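PDB 4ZOE: Lin1840 protein from Listeria innocua serovar 6a, which is a glycoside hydrolase family 3 beta-glucosidase involved in beta-1,2-glucan metabolism, probably releasing beta-D-glucose from non-reducing ends. Local coordinates for residues V644-V649 against E659-E664; E373-L378 against L523-P528; G155-L160 against Y564-R569. The protein carries 1 engineered substitution. All coordinates share one frame; numbering follows the deposited sequence.

Contact 1. Residues V644-V649 against E659-E664. With MG (magnesium ion), chain C.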
loop_
_atom_site.group_PDB
_atom_site.type_symbol
_atom_site.label_atom_id
_atom_site.label_comp_id
_atom_site.label_asym_id
_atom_site.label_seq_id
_atom_site.Cartn_x
_atom_site.Cartn_y
_atom_site.Cartn_z
ATOM N N VAL A 644 -20.733 8.867 -16.607
ATOM C CA VAL A 644 -19.871 9.215 -17.717
ATOM C C VAL A 644 -18.439 9.278 -17.206
ATOM O O VAL A 644 -18.134 10.035 -16.309
ATOM C CB VAL A 644 -20.268 10.565 -18.377
ATOM C CG1 VAL A 644 -19.484 10.774 -19.602
ATOM C CG2 VAL A 644 -21.770 10.614 -18.716
ATOM N N TYR A 645 -17.555 8.533 -17.890
ATOM C CA TYR A 645 -16.144 8.500 -17.601
ATOM C C TYR A 645 -15.311 9.035 -18.750
ATOM O O TYR A 645 -15.720 8.987 -19.916
ATOM C CB TYR A 645 -15.726 7.051 -17.295
ATOM C CG TYR A 645 -16.452 6.362 -16.178
ATOM C CD1 TYR A 645 -17.683 5.793 -16.368
ATOM C CD2 TYR A 645 -15.847 6.225 -14.943
ATOM C CE1 TYR A 645 -18.344 5.130 -15.361
ATOM C CE2 TYR A 645 -16.495 5.620 -13.881
ATOM C CZ TYR A 645 -17.755 5.071 -14.090
ATOM O OH TYR A 645 -18.382 4.403 -13.118
ATOM N N LEU A 646 -14.149 9.564 -18.421
ATOM C CA LEU A 646 -13.188 10.014 -19.384
ATOM C C LEU A 646 -11.836 9.282 -19.161
ATOM O O LEU A 646 -11.465 8.975 -18.018
ATOM C CB LEU A 646 -12.908 11.478 -19.182
ATOM C CG LEU A 646 -13.574 12.549 -20.028
ATOM C CD1 LEU A 646 -12.717 13.836 -19.969
ATOM C CD2 LEU A 646 -13.881 12.131 -21.456
ATOM N N GLN A 647 -11.131 8.991 -20.238
ATOM C CA GLN A 647 -9.801 8.495 -20.242
ATOM C C GLN A 647 -8.915 9.368 -21.123
ATOM O O GLN A 647 -9.323 9.754 -22.228
ATOM C CB GLN A 647 -9.762 7.089 -20.845
ATOM C CG GLN A 647 -8.357 6.506 -20.864
ATOM C CD GLN A 647 -8.263 5.137 -21.562
ATOM O OE1 GLN A 647 -9.190 4.669 -22.234
ATOM N NE2 GLN A 647 -7.120 4.498 -21.385
ATOM N N ASP A 648 -7.710 9.683 -20.619
ATOM C CA ASP A 648 -6.710 10.358 -21.344
ATOM C C ASP A 648 -5.761 9.287 -21.867
ATOM O O ASP A 648 -4.984 8.760 -21.119
ATOM C CB ASP A 648 -6.021 11.368 -20.446
ATOM C CG ASP A 648 -5.097 12.320 -21.189
ATOM O OD1 ASP A 648 -4.776 12.164 -22.369
ATOM O OD2 ASP A 648 -4.609 13.236 -20.539
ATOM N N VAL A 649 -5.809 8.987 -23.148
ATOM C CA VAL A 649 -5.091 7.812 -23.684
ATOM C C VAL A 649 -3.583 7.859 -23.582
ATOM O O VAL A 649 -2.982 6.858 -23.214
ATOM C CB VAL A 649 -5.567 7.471 -25.100
ATOM C CG1 VAL A 649 -4.779 6.341 -25.634
ATOM C CG2 VAL A 649 -7.062 7.168 -25.043
ATOM N N GLU A 659 -11.838 7.701 -15.423
ATOM C CA GLU A 659 -12.238 8.484 -14.250
ATOM C C GLU A 659 -13.642 9.000 -14.418
ATOM O O GLU A 659 -14.009 9.486 -15.521
ATOM C CB GLU A 659 -11.309 9.682 -14.156
ATOM C CG GLU A 659 -9.818 9.462 -13.926
ATOM C CD GLU A 659 -9.054 10.798 -13.853
ATOM O OE1 GLU A 659 -9.185 11.688 -14.740
ATOM O OE2 GLU A 659 -8.297 11.007 -12.916
ATOM N N LEU A 660 -14.455 8.911 -13.360
ATOM C CA LEU A 660 -15.786 9.416 -13.399
ATOM C C LEU A 660 -15.749 10.944 -13.486
ATOM O O LEU A 660 -15.086 11.581 -12.635
ATOM C CB LEU A 660 -16.565 9.043 -12.121
ATOM C CG LEU A 660 -18.046 9.305 -12.136
ATOM C CD1 LEU A 660 -18.802 8.429 -13.085
ATOM C CD2 LEU A 660 -18.648 9.194 -10.739
ATOM N N LYS A 661 -16.540 11.502 -14.430
ATOM C CA LYS A 661 -16.658 12.974 -14.571
ATOM C C LYS A 661 -18.052 13.529 -14.596
ATOM O O LYS A 661 -18.173 14.759 -14.537
ATOM C CB LYS A 661 -15.900 13.463 -15.807
ATOM C CG LYS A 661 -14.456 13.014 -15.944
ATOM C CD LYS A 661 -13.562 13.725 -14.960
ATOM C CE LYS A 661 -12.139 13.264 -15.089
ATOM N NZ LYS A 661 -11.266 14.003 -14.146
ATOM N N ALA A 662 -19.082 12.662 -14.557
ATOM C CA ALA A 662 -20.460 13.062 -14.507
ATOM C C ALA A 662 -21.309 11.895 -14.118
ATOM O O ALA A 662 -21.020 10.716 -14.432
ATOM C CB ALA A 662 -20.895 13.664 -15.862
ATOM N N PHE A 663 -22.340 12.186 -13.342
ATOM C CA PHE A 663 -23.376 11.182 -13.016
ATOM C C PHE A 663 -24.726 11.852 -12.800
ATOM O O PHE A 663 -24.795 12.987 -12.318
ATOM C CB PHE A 663 -22.930 10.274 -11.808
ATOM C CG PHE A 663 -22.730 11.030 -10.560
ATOM C CD1 PHE A 663 -21.538 11.704 -10.302
ATOM C CD2 PHE A 663 -23.767 11.134 -9.674
ATOM C CE1 PHE A 663 -21.429 12.483 -9.227
ATOM C CE2 PHE A 663 -23.619 11.899 -8.561
ATOM C CZ PHE A 663 -22.443 12.562 -8.329
ATOM N N GLU A 664 -25.780 11.116 -13.125
ATOM C CA GLU A 664 -27.120 11.492 -12.786
ATOM C C GLU A 664 -27.971 10.277 -12.570
ATOM O O GLU A 664 -27.988 9.359 -13.354
ATOM C CB GLU A 664 -27.785 12.335 -13.927
ATOM C CG GLU A 664 -29.040 13.029 -13.419
ATOM C CD GLU A 664 -29.816 13.824 -14.452
ATOM O OE1 GLU A 664 -29.188 14.509 -15.301
ATOM O OE2 GLU A 664 -31.091 13.820 -14.375
HETATM MG MG MG C . -3.520 13.003 -23.669
HETATM O O HOH W 1 -9.497 10.829 -17.170
HETATM O O HOH W 2 -2.776 14.255 -22.141
HETATM O O HOH W 3 -2.096 13.730 -24.976
HETATM O O HOH W 4 -4.296 11.471 -25.173
HETATM O O HOH W 5 -4.944 14.417 -24.246
#

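Contact 2. Residues E373-L378 against L523-P528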
loop_
_atom_site.group_PDB
_atom_site.type_symbol
_atom_site.label_atom_id
_atom_site.label_comp_id
_atom_site.label_asym_id
_atom_site.label_seq_id
_atom_site.Cartn_x
_atom_site.Cartn_y
_atom_site.Cartn_z
ATOM N N GLU A 373 -32.477 4.663 -1.390
ATOM C CA GLU A 373 -31.622 5.186 -2.442
ATOM C C GLU A 373 -30.201 4.581 -2.409
ATOM O O GLU A 373 -29.526 4.484 -3.467
ATOM C CB GLU A 373 -31.426 6.696 -2.379
ATOM C CG GLU A 373 -32.675 7.525 -2.656
ATOM C CD GLU A 373 -33.112 7.498 -4.098
ATOM O OE1 GLU A 373 -32.251 7.459 -5.015
ATOM O OE2 GLU A 373 -34.341 7.515 -4.295
ATOM N N SER A 374 -29.810 4.147 -1.228
ATOM C CA SER A 374 -28.401 3.833 -0.919
ATOM C C SER A 374 -28.067 2.330 -0.955
ATOM O O SER A 374 -26.869 1.985 -1.055
ATOM C CB SER A 374 -28.054 4.397 0.452
ATOM O OG SER A 374 -28.124 5.836 0.458
ATOM N N ALA A 375 -29.070 1.438 -0.751
ATOM C CA ALA A 375 -28.799 -0.015 -0.733
ATOM C C ALA A 375 -28.375 -0.385 -2.126
ATOM O O ALA A 375 -28.704 0.265 -3.113
ATOM C CB ALA A 375 -29.997 -0.866 -0.325
ATOM N N VAL A 376 -27.610 -1.438 -2.188
ATOM C CA VAL A 376 -27.084 -1.920 -3.485
ATOM C C VAL A 376 -27.484 -3.361 -3.626
ATOM O O VAL A 376 -27.133 -4.176 -2.803
ATOM C CB VAL A 376 -25.536 -1.781 -3.591
ATOM C CG1 VAL A 376 -25.165 -2.240 -4.969
ATOM C CG2 VAL A 376 -25.042 -0.348 -3.315
ATOM N N LEU A 377 -28.257 -3.658 -4.684
ATOM C CA LEU A 377 -28.608 -4.993 -5.048
ATOM C C LEU A 377 -27.464 -5.596 -5.826
ATOM O O LEU A 377 -27.122 -5.144 -6.900
ATOM C CB LEU A 377 -29.905 -4.979 -5.901
ATOM C CG LEU A 377 -30.391 -6.424 -6.258
ATOM C CD1 LEU A 377 -30.852 -7.180 -4.999
ATOM C CD2 LEU A 377 -31.468 -6.331 -7.293
ATOM N N LEU A 378 -26.851 -6.630 -5.259
ATOM C CA LEU A 378 -25.606 -7.247 -5.850
ATOM C C LEU A 378 -25.883 -8.484 -6.633
ATOM O O LEU A 378 -25.141 -8.793 -7.641
ATOM C CB LEU A 378 -24.543 -7.514 -4.721
ATOM C CG LEU A 378 -23.981 -6.233 -3.994
ATOM C CD1 LEU A 378 -23.089 -6.585 -2.854
ATOM C CD2 LEU A 378 -23.254 -5.440 -5.080
ATOM N N LEU A 523 -28.400 -8.423 -1.073
ATOM C CA LEU A 523 -28.751 -7.009 -0.915
ATOM C C LEU A 523 -27.850 -6.431 0.199
ATOM O O LEU A 523 -27.809 -6.876 1.362
ATOM C CB LEU A 523 -30.252 -6.826 -0.577
ATOM C CG LEU A 523 -30.818 -5.391 -0.473
ATOM C CD1 LEU A 523 -30.692 -4.677 -1.802
ATOM C CD2 LEU A 523 -32.289 -5.505 0.008
ATOM N N GLU A 524 -27.070 -5.465 -0.231
ATOM C CA GLU A 524 -26.144 -4.731 0.602
ATOM C C GLU A 524 -26.889 -3.501 1.158
ATOM O O GLU A 524 -27.115 -2.546 0.436
ATOM C CB GLU A 524 -24.929 -4.250 -0.241
ATOM C CG GLU A 524 -23.997 -3.260 0.442
ATOM C CD GLU A 524 -23.296 -3.834 1.665
ATOM O OE1 GLU A 524 -23.961 -3.897 2.734
ATOM O OE2 GLU A 524 -22.079 -4.191 1.574
ATOM N N LEU A 525 -27.226 -3.561 2.416
ATOM C CA LEU A 525 -27.921 -2.452 3.062
ATOM C C LEU A 525 -27.017 -1.508 3.801
ATOM O O LEU A 525 -27.492 -0.439 4.296
ATOM C CB LEU A 525 -28.870 -3.037 4.047
ATOM C CG LEU A 525 -30.231 -3.613 3.719
ATOM C CD1 LEU A 525 -31.090 -2.758 2.797
ATOM C CD2 LEU A 525 -30.250 -5.070 3.388
ATOM N N TRP A 526 -25.724 -1.853 3.848
ATOM C CA TRP A 526 -24.754 -1.113 4.683
ATOM C C TRP A 526 -25.372 -0.953 6.124
ATOM O O TRP A 526 -25.923 -1.918 6.752
ATOM C CB TRP A 526 -24.427 0.235 3.996
ATOM C CG TRP A 526 -23.851 0.109 2.655
ATOM C CD1 TRP A 526 -24.417 0.445 1.501
ATOM C CD2 TRP A 526 -22.509 -0.245 2.357
ATOM N NE1 TRP A 526 -23.540 0.244 0.461
ATOM C CE2 TRP A 526 -22.341 -0.145 0.987
ATOM C CE3 TRP A 526 -21.389 -0.603 3.147
ATOM C CZ2 TRP A 526 -21.139 -0.459 0.358
ATOM C CZ3 TRP A 526 -20.182 -0.868 2.500
ATOM C CH2 TRP A 526 -20.076 -0.800 1.140
ATOM N N PHE A 527 -25.293 0.217 6.697
ATOM C CA PHE A 527 -26.096 0.474 7.895
ATOM C C PHE A 527 -27.091 1.611 7.544
ATOM O O PHE A 527 -26.684 2.771 7.333
ATOM C CB PHE A 527 -25.222 0.823 9.081
ATOM C CG PHE A 527 -24.378 -0.314 9.610
ATOM C CD1 PHE A 527 -24.947 -1.481 10.063
ATOM C CD2 PHE A 527 -23.013 -0.154 9.748
ATOM C CE1 PHE A 527 -24.171 -2.505 10.612
ATOM C CE2 PHE A 527 -22.239 -1.160 10.287
ATOM C CZ PHE A 527 -22.826 -2.312 10.767
ATOM N N PRO A 528 -28.411 1.286 7.395
ATOM C CA PRO A 528 -29.229 2.382 6.833
ATOM C C PRO A 528 -29.685 3.442 7.845
ATOM O O PRO A 528 -30.262 4.445 7.410
ATOM C CB PRO A 528 -30.496 1.657 6.388
ATOM C CG PRO A 528 -30.101 0.214 6.240
ATOM C CD PRO A 528 -29.112 -0.028 7.326
#

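Contact 3. Residues G155-L160 against Y564-R569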
loop_
_atom_site.group_PDB
_atom_site.type_symbol
_atom_site.label_atom_id
_atom_site.label_comp_id
_atom_site.label_asym_id
_atom_site.label_seq_id
_atom_site.Cartn_x
_atom_site.Cartn_y
_atom_site.Cartn_z
ATOM N N GLY A 155 -16.317 6.985 -0.589
ATOM C CA GLY A 155 -15.680 5.921 -1.438
ATOM C C GLY A 155 -14.402 6.252 -2.136
ATOM O O GLY A 155 -13.647 7.139 -1.712
ATOM N N GLU A 156 -14.116 5.504 -3.216
ATOM C CA GLU A 156 -12.873 5.557 -3.866
ATOM C C GLU A 156 -12.737 6.589 -5.020
ATOM O O GLU A 156 -11.704 6.631 -5.641
ATOM C CB GLU A 156 -12.538 4.147 -4.488
ATOM C CG GLU A 156 -13.270 3.735 -5.734
ATOM C CD GLU A 156 -13.119 2.260 -6.060
ATOM O OE1 GLU A 156 -13.003 1.445 -5.103
ATOM O OE2 GLU A 156 -13.157 1.901 -7.272
ATOM N N ASP A 157 -13.762 7.358 -5.346
ATOM C CA ASP A 157 -13.719 8.309 -6.446
ATOM C C ASP A 157 -13.672 9.749 -6.021
ATOM O O ASP A 157 -14.581 10.203 -5.340
ATOM C CB ASP A 157 -14.907 8.160 -7.319
ATOM C CG ASP A 157 -14.756 9.006 -8.552
ATOM O OD1 ASP A 157 -13.743 8.748 -9.328
ATOM O OD2 ASP A 157 -15.634 9.881 -8.736
ATOM N N PRO A 158 -12.586 10.445 -6.334
ATOM C CA PRO A 158 -12.556 11.855 -5.915
ATOM C C PRO A 158 -13.724 12.709 -6.503
ATOM O O PRO A 158 -14.175 13.677 -5.825
ATOM C CB PRO A 158 -11.232 12.375 -6.444
ATOM C CG PRO A 158 -10.455 11.184 -7.015
ATOM C CD PRO A 158 -11.367 9.998 -7.006
ATOM N N PHE A 159 -14.150 12.461 -7.757
ATOM C CA PHE A 159 -15.325 13.246 -8.351
ATOM C C PHE A 159 -16.599 13.042 -7.593
ATOM O O PHE A 159 -17.218 14.069 -7.124
ATOM C CB PHE A 159 -15.563 13.014 -9.848
ATOM C CG PHE A 159 -16.663 13.877 -10.445
ATOM C CD1 PHE A 159 -16.533 15.210 -10.516
ATOM C CD2 PHE A 159 -17.856 13.310 -10.824
ATOM C CE1 PHE A 159 -17.538 16.004 -11.051
ATOM C CE2 PHE A 159 -18.872 14.060 -11.373
ATOM C CZ PHE A 159 -18.701 15.427 -11.507
ATOM N N LEU A 160 -16.990 11.760 -7.391
ATOM C CA LEU A 160 -18.165 11.534 -6.570
ATOM C C LEU A 160 -17.992 12.191 -5.196
ATOM O O LEU A 160 -18.915 12.872 -4.579
ATOM C CB LEU A 160 -18.456 10.023 -6.390
ATOM C CG LEU A 160 -19.701 9.602 -5.715
ATOM C CD1 LEU A 160 -20.971 10.081 -6.445
ATOM C CD2 LEU A 160 -19.865 8.080 -5.557
ATOM N N TYR A 564 -9.162 -0.710 -7.234
ATOM C CA TYR A 564 -10.023 0.414 -7.492
ATOM C C TYR A 564 -10.148 0.614 -8.991
ATOM O O TYR A 564 -9.290 0.176 -9.765
ATOM C CB TYR A 564 -9.543 1.678 -6.764
ATOM C CG TYR A 564 -8.090 1.960 -6.943
ATOM C CD1 TYR A 564 -7.115 1.362 -6.141
ATOM C CD2 TYR A 564 -7.653 2.746 -7.957
ATOM C CE1 TYR A 564 -5.768 1.618 -6.399
ATOM C CE2 TYR A 564 -6.324 3.042 -8.174
ATOM C CZ TYR A 564 -5.375 2.465 -7.378
ATOM O OH TYR A 564 -4.050 2.730 -7.604
ATOM N N TYR A 565 -11.251 1.263 -9.444
ATOM C CA TYR A 565 -11.568 1.281 -10.887
ATOM C C TYR A 565 -10.660 2.213 -11.642
ATOM O O TYR A 565 -10.417 1.987 -12.838
ATOM C CB TYR A 565 -13.079 1.691 -11.136
ATOM C CG TYR A 565 -13.281 3.213 -11.131
ATOM C CD1 TYR A 565 -13.382 3.901 -9.982
ATOM C CD2 TYR A 565 -13.277 3.913 -12.316
ATOM C CE1 TYR A 565 -13.442 5.291 -9.975
ATOM C CE2 TYR A 565 -13.419 5.280 -12.331
ATOM C CZ TYR A 565 -13.515 5.946 -11.182
ATOM O OH TYR A 565 -13.513 7.305 -11.287
ATOM N N ASN A 566 -10.171 3.274 -10.971
ATOM C CA ASN A 566 -9.425 4.343 -11.650
ATOM C C ASN A 566 -7.950 4.101 -11.544
ATOM O O ASN A 566 -7.144 4.905 -11.041
ATOM C CB ASN A 566 -9.868 5.738 -11.176
ATOM C CG ASN A 566 -9.728 5.943 -9.712
ATOM O OD1 ASN A 566 -9.862 5.003 -8.901
ATOM N ND2 ASN A 566 -9.549 7.230 -9.337
ATOM N N HIS A 567 -7.552 2.956 -12.073
ATOM C CA HIS A 567 -6.172 2.504 -11.947
ATOM C C HIS A 567 -5.385 2.743 -13.233
ATOM O O HIS A 567 -5.977 2.960 -14.313
ATOM C CB HIS A 567 -6.178 1.018 -11.572
ATOM C CG HIS A 567 -6.823 0.156 -12.588
ATOM N ND1 HIS A 567 -6.143 -0.272 -13.711
ATOM C CD2 HIS A 567 -8.082 -0.357 -12.689
ATOM C CE1 HIS A 567 -6.954 -0.996 -14.473
ATOM N NE2 HIS A 567 -8.128 -1.059 -13.889
ATOM N N LEU A 568 -4.069 2.644 -13.116
ATOM C CA LEU A 568 -3.206 2.891 -14.246
ATOM C C LEU A 568 -3.139 1.610 -15.011
ATOM O O LEU A 568 -3.399 0.507 -14.500
ATOM C CB LEU A 568 -1.831 3.345 -13.797
ATOM C CG LEU A 568 -1.830 4.646 -12.920
ATOM C CD1 LEU A 568 -0.315 4.912 -12.710
ATOM C CD2 LEU A 568 -2.623 5.789 -13.515
ATOM N N ARG A 569 -2.712 1.742 -16.231
ATOM C CA ARG A 569 -2.661 0.597 -17.083
ATOM C C ARG A 569 -1.537 -0.399 -16.868
ATOM O O ARG A 569 -1.711 -1.564 -17.224
ATOM C CB ARG A 569 -2.685 1.139 -18.498
ATOM C CG ARG A 569 -2.887 0.128 -19.589
ATOM C CD ARG A 569 -3.672 0.797 -20.739
ATOM N NE ARG A 569 -4.058 -0.205 -21.690
ATOM C CZ ARG A 569 -3.323 -0.613 -22.718
ATOM N NH1 ARG A 569 -2.115 -0.155 -22.954
ATOM N NH2 ARG A 569 -3.787 -1.580 -23.487
HETATM O O HOH W 6 -9.352 5.819 -6.251
#

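Contact 1. Residues V644-V649 against E659-E664
Val644 O takes two backbone donors from the facing strand: Lys661 N at 2.9 Å, nearly straight (171°), and Ala662 N, a weak and bent bond at 3.3 Å. Two consecutive residues opposite one define a classic beta bulge, and the register accordingly shifts by one between the pairs Val644-Ala662 and Tyr645-Leu660. Val644 N returns a bond to Ala662 O, and beyond the bulge Leu646 and Glu659 form an antiparallel pair with both backbone bonds made. A water donates to Leu646 O and, at 2.6 Å, to Glu659 OE1, so Leu646 O, already bonded to Glu659 N, is also linked through water to the Glu659 carboxylate. Lys661 NZ forms a salt bridge with the same OE1 at 3.2 Å, the hydrogen bond within it being weak, its chain bent at chi2 (-73°); Arg655 also pairs with this carboxylate. At the non-hydrogen-bonded pair, Leu660 CD1 sits over one face of the Tyr645 ring, 3.8 Å from its centroid and 18° off the normal, a CH-pi contact. The sheet's other face carries Val644 CB against Ala662 CB at 4.0 Å. At the strand's end, Asp648 OD1 binds magnesium at 2.0 Å, with four waters and Thr650 O completing six ligands. These strands form a hairpin of the fibronectin type III-like domain: strand 699-706 bonds to the other edge of 638-648, strand 673-680 packs on Val644 and Ala662, and Phe663 reaches helix 158-173.

Contact 2. Residues E373-L378 against L523-P528
Leu523 puts CD1 over the backbone of the facing strand, 3.7 Å from Val376 O and 3.9 Å from Leu377 CA, and meets Leu377 CD1 where the two side chains cross at about a right angle. Its CG lies opposite the backbone N (chi1 -176°), a setting that carries the branch across the non-hydrogen-bonded pair. Ala375 CB touches Leu525 CD1 at 3.8 Å and also meets Leu523 CD1. The backbones are joined by the antiparallel hydrogen-bonded pair Val376-Glu524: Val376 N to Glu524 O is 2.9 Å, with the donor in the carbonyl plane, and Glu524 N answers to Val376 O. On that pair's face Leu378 CD1 runs alongside Glu524 CB at 4.0 Å. Glu524 CG, anti to the backbone N (chi1 170°), lies over one face of the Trp526 indole toward its rim, and the bend at chi2 (64°) turns the carboxylate so that OE1 accepts from Trp526 N at 2.9 Å; OE2 is held by Asn506. Ser374 O lies in the indole plane at its edge, 3.9 Å from Trp526 CD1; neither this oxygen nor Trp526 NE1 has a polar partner in the model. The contact joins strand 376-380, just after helix 361-374, antiparallel to strand 521-524 in the C-terminal domain's mixed sheet; Leu539 of helix 532-541 packs on Ala375, Leu523 and Leu525, and helix 103-108 packs on Val376 and Trp526.

Contact 3. Residues G155-L160 against Y564-R569
Two carboxylates supply the direct polar links, both meeting the edge of the Tyr565 ring near its plane. Tyr565 CG sits between its backbone N and carbonyl carbon (chi1 83°), which turns that edge toward them. Glu156 OE2 accepts from Tyr565 N at 3.0 Å, the N-H coming from above the carboxylate plane, and the same oxygen lies 3.4 Å from Tyr565 CD1; the carboxylate and ring planes are only 5° apart. OE1 accepts from Ser553 N, so each oxygen receives a backbone amide, which restricts the rotation of the group. Tyr565 OH donates to Asp157 OD1, but the modelled 2.4 Å is very short and the exact length is doubtful; this carboxylate is turned 52° from the ring. Asp157 OD2 accepts from Leu160 N at 2.7 Å, nearly straight, which makes Asp157 the N-cap of helix 158-173.

A water forms the indirect link, donating to Glu156 O at 2.6 Å and to Asn566 OD1 at 2.8 Å.

Packing is sparser. The carboxylate end of Glu156 lies against Tyr564 CB, its plane perpendicular to the Tyr564 ring, and Pro158 CD approaches Asn566 ND2 at 4.0 Å. Within the loop Asn566, at the centre of an inverse gamma turn, lays CB over the centre of the Tyr565 face, 3.6 Å above the plane; Phe598 also stacks with that ring. Tyr564 OH bonds to Glu200 of the second subunit. The contact pins a C-terminal-domain loop lying between helix 532-541 and strand 607-611 to the start of helix 158-173 in the N-terminal domain, whose Leu160 packs on strand 659-668.

From the N terminus, residues 155-160 of the TIM-barrel domain come first and wait some 400 residues for 564-569, so contact 3 closes the longest loop. Contact 2 is nested wholly inside it, joining 373-378 to 523-528 within the C-terminal-domain sheet. Contact 1 follows in series as a short hairpin in the fibronectin type III-like domain. Contacts 1 and 3 touch: the Tyr565 hydroxyl probably accepts a hydrogen bond from Leu660 N at 2.8 Å, and Phe159 packs on the backbone of Leu660 and Lys661, bringing all three domains together there. Contact 2 stands apart, its nearest atoms about 8 Å from contact 3 and about 9 Å from contact 1.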